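Local coordinates for protein sulfur oxygenase/reductase (Halothiobacillus neapolitanus, PDB 6QPA) that probably catalyses the oxygen-dependent disproportionation of elemental sulfur at an iron site, as a sulfur oxygenase/reductase that assembles from 24 subunits, at residues L183-A188 and Y276-I281; P191-W196 and V255-E260; M199-V204 and P246-T251. One frame throughout, in Å; residues are numbered along the deposited sequence.

How the contacts relate
Contacts 1 and 2 are both largely buried and touch directly: Leu183 and Met186 of helix 172-189 lie on Trp196 and Trp259 of the sheet, so helix-helix packing continues into strand pairing. Contact 3, about 24 Å from contact 2, centre to centre, is only partly buried. It shares strand 193-204 with contact 2, which uses the start of that strand while contact 3 uses its end. The chemistry follows the location. Contact 1 is apolar apart from one indole-carboxylate bond near its exposed margin, and contact 2 is a backbone ladder with an ionic cluster on one face. Contact 3 relies on a glutamine and two waters, with no direct backbone hydrogen bond, on the side nearer the iron.

Contact 1: residues L183-A188 and Y276-I281; sequences LEWMKA and YELRQI
Leu278 lies over one face of the Trp185 indole, and this CH-pi pair is the tight part of a helix-helix contact. Its CB stands 3.8 Å from the centroid of the six-membered ring of Trp185, only 8° from the ring normal, which places it squarely above the face. Leu278 CD2 extends the cover, 3.7 Å from Trp185 CE3, and the same methyl meets Met186 CG at 3.8 Å. Leu278 thereby fills the angle between two successive residues of the facing helix. Ile281 adds a smaller touch, its CD1 reaching Trp185 CD1 obliquely at 3.9 Å.

The solvent side is thinner and polar. There the exposed Glu277 reaches the indole edge, with Trp185 NE1 donating to Glu277 OE1 at 2.6 Å and an N-H...O angle of 169°. The acceptor lies in the ring plane, while the carboxylate stands almost perpendicular to it and is met on its anti side. With CG opposite the backbone N (chi1 179°) and an extended chain, Glu277 spans the gap; the bond should fix the indole's rotation.

The helices run nearly antiparallel, their axes 10.6 Å apart, so large side chains must bridge them. Leu307 of a second subunit packs on Trp185, while Leu183 and Met186 pack helix 172-189 against strands 193-204 and 251-259.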
# COMPACT_ATOMS: atom_id res chain seq x y z
N LEU A 183 17.76 -40.11 47.08
CA LEU A 183 16.50 -40.23 46.35
C LEU A 183 15.33 -40.51 47.29
O LEU A 183 14.22 -40.00 47.08
CB LEU A 183 16.63 -41.33 45.29
CG LEU A 183 17.57 -40.96 44.14
CD1 LEU A 183 18.01 -42.17 43.34
CD2 LEU A 183 16.87 -39.89 43.24
N GLU A 184 15.57 -41.31 48.33
CA GLU A 184 14.53 -41.56 49.32
C GLU A 184 14.17 -40.29 50.08
O GLU A 184 13.00 -40.07 50.42
CB GLU A 184 15.01 -42.64 50.29
CG GLU A 184 15.04 -44.00 49.64
CD GLU A 184 15.54 -45.10 50.56
OE1 GLU A 184 16.22 -44.79 51.55
OE2 GLU A 184 15.24 -46.29 50.28
N TRP A 185 15.17 -39.45 50.39
CA TRP A 185 14.88 -38.17 51.02
C TRP A 185 14.01 -37.32 50.11
O TRP A 185 13.00 -36.74 50.54
CB TRP A 185 16.18 -37.45 51.36
CG TRP A 185 16.08 -36.25 52.31
CD1 TRP A 185 16.39 -36.25 53.64
CD2 TRP A 185 15.69 -34.90 52.00
NE1 TRP A 185 16.22 -35.00 54.18
CE2 TRP A 185 15.79 -34.14 53.20
CE3 TRP A 185 15.28 -34.25 50.83
CZ2 TRP A 185 15.48 -32.77 53.27
CZ3 TRP A 185 14.97 -32.86 50.90
CH2 TRP A 185 15.09 -32.14 52.11
N MET A 186 14.37 -37.25 48.83
CA MET A 186 13.63 -36.43 47.88
C MET A 186 12.20 -36.90 47.72
O MET A 186 11.27 -36.09 47.72
CB MET A 186 14.35 -36.41 46.53
CG MET A 186 15.68 -35.68 46.59
SD MET A 186 16.69 -35.78 45.10
CE MET A 186 15.64 -34.97 43.95
N LYS A 187 11.99 -38.22 47.61
CA LYS A 187 10.62 -38.70 47.41
C LYS A 187 9.78 -38.44 48.65
O LYS A 187 8.58 -38.22 48.54
CB LYS A 187 10.60 -40.20 47.05
CG LYS A 187 9.22 -40.72 46.60
CD LYS A 187 9.34 -41.82 45.54
CE LYS A 187 7.99 -42.41 45.11
NZ LYS A 187 7.22 -42.98 46.25
N ALA A 188 10.40 -38.45 49.82
CA ALA A 188 9.68 -38.16 51.05
C ALA A 188 9.42 -36.67 51.26
O ALA A 188 8.46 -36.31 51.93
CB ALA A 188 10.45 -38.72 52.25
N TYR A 276 20.02 -27.88 53.52
CA TYR A 276 21.27 -28.22 54.19
C TYR A 276 21.40 -29.73 54.40
O TYR A 276 22.46 -30.32 54.15
CB TYR A 276 21.37 -27.47 55.53
CG TYR A 276 22.62 -27.87 56.29
CD1 TYR A 276 23.83 -27.23 56.04
CD2 TYR A 276 22.59 -28.89 57.23
CE1 TYR A 276 24.99 -27.60 56.69
CE2 TYR A 276 23.76 -29.28 57.90
CZ TYR A 276 24.95 -28.63 57.62
OH TYR A 276 26.11 -28.97 58.26
N GLU A 277 20.34 -30.36 54.88
CA GLU A 277 20.41 -31.77 55.22
C GLU A 277 20.61 -32.64 53.98
O GLU A 277 21.49 -33.50 53.95
CB GLU A 277 19.15 -32.16 55.99
CG GLU A 277 19.05 -33.61 56.41
CD GLU A 277 17.77 -33.87 57.20
OE1 GLU A 277 16.69 -34.06 56.59
OE2 GLU A 277 17.84 -33.84 58.44
N LEU A 278 19.81 -32.41 52.93
CA LEU A 278 19.97 -33.17 51.70
C LEU A 278 21.33 -32.90 51.07
O LEU A 278 21.94 -33.80 50.47
CB LEU A 278 18.86 -32.84 50.72
CG LEU A 278 18.94 -33.65 49.41
CD1 LEU A 278 18.83 -35.15 49.69
CD2 LEU A 278 17.85 -33.20 48.43
N ARG A 279 21.81 -31.66 51.18
CA ARG A 279 23.12 -31.31 50.65
C ARG A 279 24.24 -32.16 51.25
O ARG A 279 25.12 -32.63 50.53
CB ARG A 279 23.35 -29.82 50.87
CG ARG A 279 24.70 -29.29 50.46
CD ARG A 279 24.56 -27.80 50.37
NE ARG A 279 25.80 -27.06 50.46
CZ ARG A 279 25.94 -25.80 50.07
NH1 ARG A 279 24.90 -25.16 49.53
NH2 ARG A 279 27.09 -25.17 50.21
N GLN A 280 24.20 -32.40 52.57
CA GLN A 280 25.22 -33.25 53.20
C GLN A 280 25.13 -34.68 52.69
O GLN A 280 26.15 -35.30 52.36
CB GLN A 280 25.08 -33.25 54.72
CG GLN A 280 25.05 -31.88 55.38
CD GLN A 280 26.09 -30.96 54.82
OE1 GLN A 280 27.27 -31.28 54.82
NE2 GLN A 280 25.66 -29.79 54.35
N ILE A 281 23.91 -35.22 52.61
CA ILE A 281 23.69 -36.57 52.11
C ILE A 281 24.22 -36.70 50.68
O ILE A 281 24.97 -37.62 50.37
CB ILE A 281 22.19 -36.92 52.18
CG1 ILE A 281 21.72 -36.99 53.64
CG2 ILE A 281 21.87 -38.18 51.35
CD1 ILE A 281 20.21 -37.00 53.80

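Contact 2: residues P191-W196 and V255-E260; sequences PGMVGW and VHIEWE
Glu258 and the Val194-Gly195 pair form a classic beta bulge in an antiparallel ladder. Glu258 O accepts from Val194 N at 2.8 Å and, weakly, from Gly195 N at 3.4 Å. Glu258 N returns a bond to Gly195 O at 2.9 Å, and Glu260 N closes the end on Gly192 O at 3.0 Å. Lys151 NZ donates to Met193 O; Gly192 N bonds to Asp134, and Glu260 OE2 to Thr133 and Ser131, all three of a second subunit.

The buried Glu258 carboxylate is well supplied. His256 NE2 donates to the anti lone pair of OE1 at 2.7 Å, Arg309 pairs with the same oxygen, and Arg158 holds OE2; the two arginines probably favour the ionised form. Tyr79 OH meets His256 ND1, so both imidazole nitrogens have partners.

The opposite face is apolar. Met193 CG sits over the Trp259 six-membered ring, 3.8 Å from its centroid, and SD lies farther above that face in a Met-aromatic contact. An alanine in place of Trp259 is likely to leave Met193 CG and SD without the ring face they lie over.

Strand 159-167 flanks strand 251-259, strand 110-125 flanks strand 193-204, and helix 172-189 packs on the Met193-Trp259 face.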
# COMPACT_ATOMS: atom_id res chain seq x y z
N PRO A 191 8.27 -31.60 46.71
CA PRO A 191 6.98 -31.65 46.01
C PRO A 191 7.14 -32.14 44.59
O PRO A 191 8.12 -31.82 43.91
CB PRO A 191 6.46 -30.21 46.07
CG PRO A 191 7.59 -29.37 46.60
CD PRO A 191 8.55 -30.27 47.30
N GLY A 192 6.17 -32.93 44.14
CA GLY A 192 6.12 -33.35 42.75
C GLY A 192 7.04 -34.48 42.38
O GLY A 192 7.18 -34.77 41.18
N MET A 193 7.70 -35.11 43.36
CA MET A 193 8.60 -36.23 43.11
C MET A 193 7.79 -37.50 42.90
O MET A 193 7.23 -38.04 43.85
CB MET A 193 9.53 -36.39 44.31
CG MET A 193 10.96 -36.68 43.97
SD MET A 193 11.13 -38.41 43.65
CE MET A 193 12.89 -38.60 44.04
N VAL A 194 7.79 -38.01 41.67
CA VAL A 194 6.92 -39.13 41.34
C VAL A 194 7.59 -40.47 41.61
O VAL A 194 6.97 -41.39 42.14
CB VAL A 194 6.48 -39.01 39.87
CG1 VAL A 194 5.78 -40.29 39.44
CG2 VAL A 194 5.56 -37.79 39.70
N GLY A 195 8.87 -40.61 41.27
CA GLY A 195 9.53 -41.88 41.47
C GLY A 195 10.97 -41.83 41.00
O GLY A 195 11.44 -40.82 40.47
N TRP A 196 11.68 -42.94 41.20
CA TRP A 196 13.08 -42.95 40.83
C TRP A 196 13.57 -44.37 40.62
O TRP A 196 12.97 -45.35 41.08
CB TRP A 196 13.94 -42.23 41.88
CG TRP A 196 13.84 -42.82 43.26
CD1 TRP A 196 13.03 -42.40 44.28
CD2 TRP A 196 14.59 -43.93 43.77
NE1 TRP A 196 13.24 -43.19 45.40
CE2 TRP A 196 14.19 -44.13 45.11
CE3 TRP A 196 15.58 -44.77 43.22
CZ2 TRP A 196 14.74 -45.14 45.91
CZ3 TRP A 196 16.11 -45.79 44.02
CH2 TRP A 196 15.69 -45.96 45.35
N VAL A 255 20.71 -42.12 36.84
CA VAL A 255 19.72 -41.91 37.89
C VAL A 255 18.45 -41.39 37.24
O VAL A 255 18.39 -40.24 36.79
CB VAL A 255 20.26 -40.97 38.97
CG1 VAL A 255 19.16 -40.64 39.99
CG2 VAL A 255 21.48 -41.61 39.66
N HIS A 256 17.42 -42.23 37.20
CA HIS A 256 16.16 -41.94 36.52
C HIS A 256 15.17 -41.39 37.55
O HIS A 256 14.88 -42.07 38.54
CB HIS A 256 15.65 -43.22 35.86
CG HIS A 256 14.25 -43.17 35.33
ND1 HIS A 256 13.96 -43.40 34.00
CD2 HIS A 256 13.06 -43.02 35.95
CE1 HIS A 256 12.65 -43.35 33.82
NE2 HIS A 256 12.08 -43.13 34.99
N ILE A 257 14.73 -40.14 37.38
CA ILE A 257 13.80 -39.52 38.32
C ILE A 257 12.61 -38.96 37.56
O ILE A 257 12.77 -38.18 36.61
CB ILE A 257 14.46 -38.40 39.14
CG1 ILE A 257 15.85 -38.83 39.64
CG2 ILE A 257 13.55 -38.03 40.31
CD1 ILE A 257 16.61 -37.73 40.31
N GLU A 258 11.41 -39.30 38.02
CA GLU A 258 10.18 -38.82 37.42
C GLU A 258 9.59 -37.72 38.29
O GLU A 258 9.64 -37.78 39.53
CB GLU A 258 9.18 -39.96 37.22
CG GLU A 258 9.83 -41.09 36.47
CD GLU A 258 8.87 -42.12 35.90
OE1 GLU A 258 9.36 -42.92 35.08
OE2 GLU A 258 7.67 -42.15 36.25
N TRP A 259 9.07 -36.70 37.62
CA TRP A 259 8.55 -35.50 38.26
C TRP A 259 7.24 -35.11 37.60
O TRP A 259 7.00 -35.42 36.43
CB TRP A 259 9.54 -34.33 38.14
CG TRP A 259 10.87 -34.55 38.79
CD1 TRP A 259 11.99 -35.06 38.20
CD2 TRP A 259 11.23 -34.25 40.14
NE1 TRP A 259 13.03 -35.10 39.10
CE2 TRP A 259 12.59 -34.61 40.30
CE3 TRP A 259 10.54 -33.74 41.24
CZ2 TRP A 259 13.28 -34.46 41.52
CZ3 TRP A 259 11.23 -33.58 42.46
CH2 TRP A 259 12.58 -33.93 42.58
N GLU A 260 6.43 -34.36 38.35
CA GLU A 260 5.14 -33.93 37.82
C GLU A 260 5.29 -33.10 36.55
O GLU A 260 4.46 -33.22 35.63
CB GLU A 260 4.38 -33.12 38.87
CG GLU A 260 3.07 -32.52 38.34
CD GLU A 260 2.20 -31.92 39.43
OE1 GLU A 260 1.71 -30.80 39.22
OE2 GLU A 260 1.96 -32.58 40.47

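Contact 3: residues M199-V204 and P246-T251; sequences MKQFGV and PGQTPT
Gln201 and Gln248 join the end of strand 193-204 to the loop between strands 245-246 and 251-259, in a side-chain and water-mediated contact where no backbone hydrogen bond links the two segments. Gln201 OE1 accepts from Gln248 N at 3.0 Å. The N-H...O angle is 166°, yet the donor stands 52° above the amide plane, so the bond is straight at hydrogen but not directed at a lone pair. An extended chain with CG opposite the backbone N (chi1 177°) carries that amide across to the loop; its NE2 makes a weak bond to Gln252 OE1.

Two waters bridge the backbones. One joins two carbonyls, donating to both Gln201 O and Gln248 O, at 2.9 Å each. The other accepts from Gly247 N at 3.0 Å and donates to Phe202 O. Next to this second water the chains come close, Gly203 CA and Gly247 CA being 3.8 Å apart. A beta carbon on Gly247 would point at the strand and fall tightly against Phe202 C, so its absence permits the approach.

Within the loop, Gln248 NE2 donates to Pro250 O at 3.0 Å, spanning the cis peptide before Pro250. Farther along, Thr251 CG2 rests 3.9 Å from Lys200 CG, while Thr251 OG1 bonds to Glu172. Thr249 meets Thr249 of a third subunit through their hydroxyls, so the loop also forms part of a subunit interface.

Val204 closes the segment about 5 Å, side chain to side chain, from Glu116, which binds the iron with His88 and His92. The arrangement is thus a loop packed along a strand of the antiparallel sheet, consistent with the dimeric alpha+beta barrel clan to which the family belongs, near the facial triad of two histidines and one carboxylate that binds the iron.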
# COMPACT_ATOMS: atom_id res chain seq x y z
N MET A 199 20.19 -47.01 37.86
CA MET A 199 20.54 -47.96 36.81
C MET A 199 22.05 -47.96 36.62
O MET A 199 22.65 -46.90 36.43
CB MET A 199 19.86 -47.59 35.50
CG MET A 199 18.35 -47.59 35.58
SD MET A 199 17.56 -47.21 33.97
CE MET A 199 18.02 -45.51 33.78
N LYS A 200 22.63 -49.16 36.59
CA LYS A 200 24.08 -49.36 36.50
C LYS A 200 24.39 -50.03 35.17
O LYS A 200 23.88 -51.12 34.89
CB LYS A 200 24.57 -50.25 37.65
CG LYS A 200 26.09 -50.48 37.68
CD LYS A 200 26.42 -51.55 38.70
CE LYS A 200 27.92 -51.79 38.81
NZ LYS A 200 28.10 -53.00 39.68
N GLN A 201 25.24 -49.41 34.36
CA GLN A 201 25.61 -50.00 33.08
C GLN A 201 26.57 -51.17 33.31
O GLN A 201 27.58 -51.02 33.99
CB GLN A 201 26.27 -48.97 32.17
CG GLN A 201 26.74 -49.62 30.86
CD GLN A 201 27.59 -48.73 29.96
OE1 GLN A 201 28.49 -49.23 29.29
NE2 GLN A 201 27.30 -47.41 29.93
N PHE A 202 26.24 -52.35 32.76
CA PHE A 202 27.12 -53.51 32.88
C PHE A 202 27.49 -54.13 31.54
O PHE A 202 28.17 -55.15 31.52
CB PHE A 202 26.52 -54.59 33.81
CG PHE A 202 25.26 -55.25 33.27
CD1 PHE A 202 24.01 -54.68 33.45
CD2 PHE A 202 25.35 -56.45 32.57
CE1 PHE A 202 22.86 -55.29 32.95
CE2 PHE A 202 24.21 -57.07 32.06
CZ PHE A 202 22.95 -56.49 32.24
N GLY A 203 27.07 -53.55 30.42
CA GLY A 203 27.45 -54.07 29.12
C GLY A 203 26.72 -53.31 28.03
O GLY A 203 25.89 -52.43 28.31
N VAL A 204 27.04 -53.66 26.78
CA VAL A 204 26.47 -53.00 25.60
C VAL A 204 26.08 -54.05 24.57
O VAL A 204 26.79 -55.04 24.38
CB VAL A 204 27.44 -51.99 24.97
CG1 VAL A 204 26.80 -51.31 23.74
CG2 VAL A 204 27.84 -50.92 25.99
N PRO A 246 31.81 -55.09 26.71
CA PRO A 246 31.89 -54.84 28.16
C PRO A 246 31.30 -53.48 28.53
O PRO A 246 31.29 -52.55 27.73
CB PRO A 246 33.39 -54.88 28.46
CG PRO A 246 34.00 -55.60 27.30
CD PRO A 246 33.14 -55.30 26.11
N GLY A 247 30.81 -53.38 29.77
CA GLY A 247 30.42 -52.08 30.29
C GLY A 247 31.59 -51.12 30.32
O GLY A 247 32.75 -51.52 30.48
N GLN A 248 31.31 -49.84 30.14
CA GLN A 248 32.41 -48.90 30.18
C GLN A 248 32.97 -48.79 31.59
O GLN A 248 32.28 -49.08 32.58
CB GLN A 248 31.96 -47.52 29.72
CG GLN A 248 31.10 -46.81 30.76
CD GLN A 248 31.02 -45.34 30.46
OE1 GLN A 248 30.45 -44.94 29.45
NE2 GLN A 248 31.65 -44.52 31.32
N THR A 249 34.24 -48.39 31.68
CA THR A 249 34.78 -47.88 32.94
C THR A 249 35.30 -46.46 32.70
O THR A 249 35.73 -46.15 31.58
CB THR A 249 35.91 -48.74 33.55
OG1 THR A 249 37.12 -48.56 32.81
CG2 THR A 249 35.54 -50.24 33.57
N PRO A 250 35.20 -45.56 33.69
CA PRO A 250 34.56 -45.70 35.00
C PRO A 250 33.08 -46.09 34.89
O PRO A 250 32.45 -45.74 33.90
CB PRO A 250 34.69 -44.29 35.61
CG PRO A 250 35.84 -43.68 34.90
CD PRO A 250 35.79 -44.23 33.50
N THR A 251 32.58 -46.83 35.87
CA THR A 251 31.22 -47.32 35.83
C THR A 251 30.23 -46.19 35.67
O THR A 251 30.25 -45.21 36.42
CB THR A 251 30.91 -48.09 37.11
OG1 THR A 251 31.87 -49.13 37.28
CG2 THR A 251 29.51 -48.66 37.04
O HOH W 1 29.41 -48.88 33.13
O HOH W 2 31.43 -55.42 31.86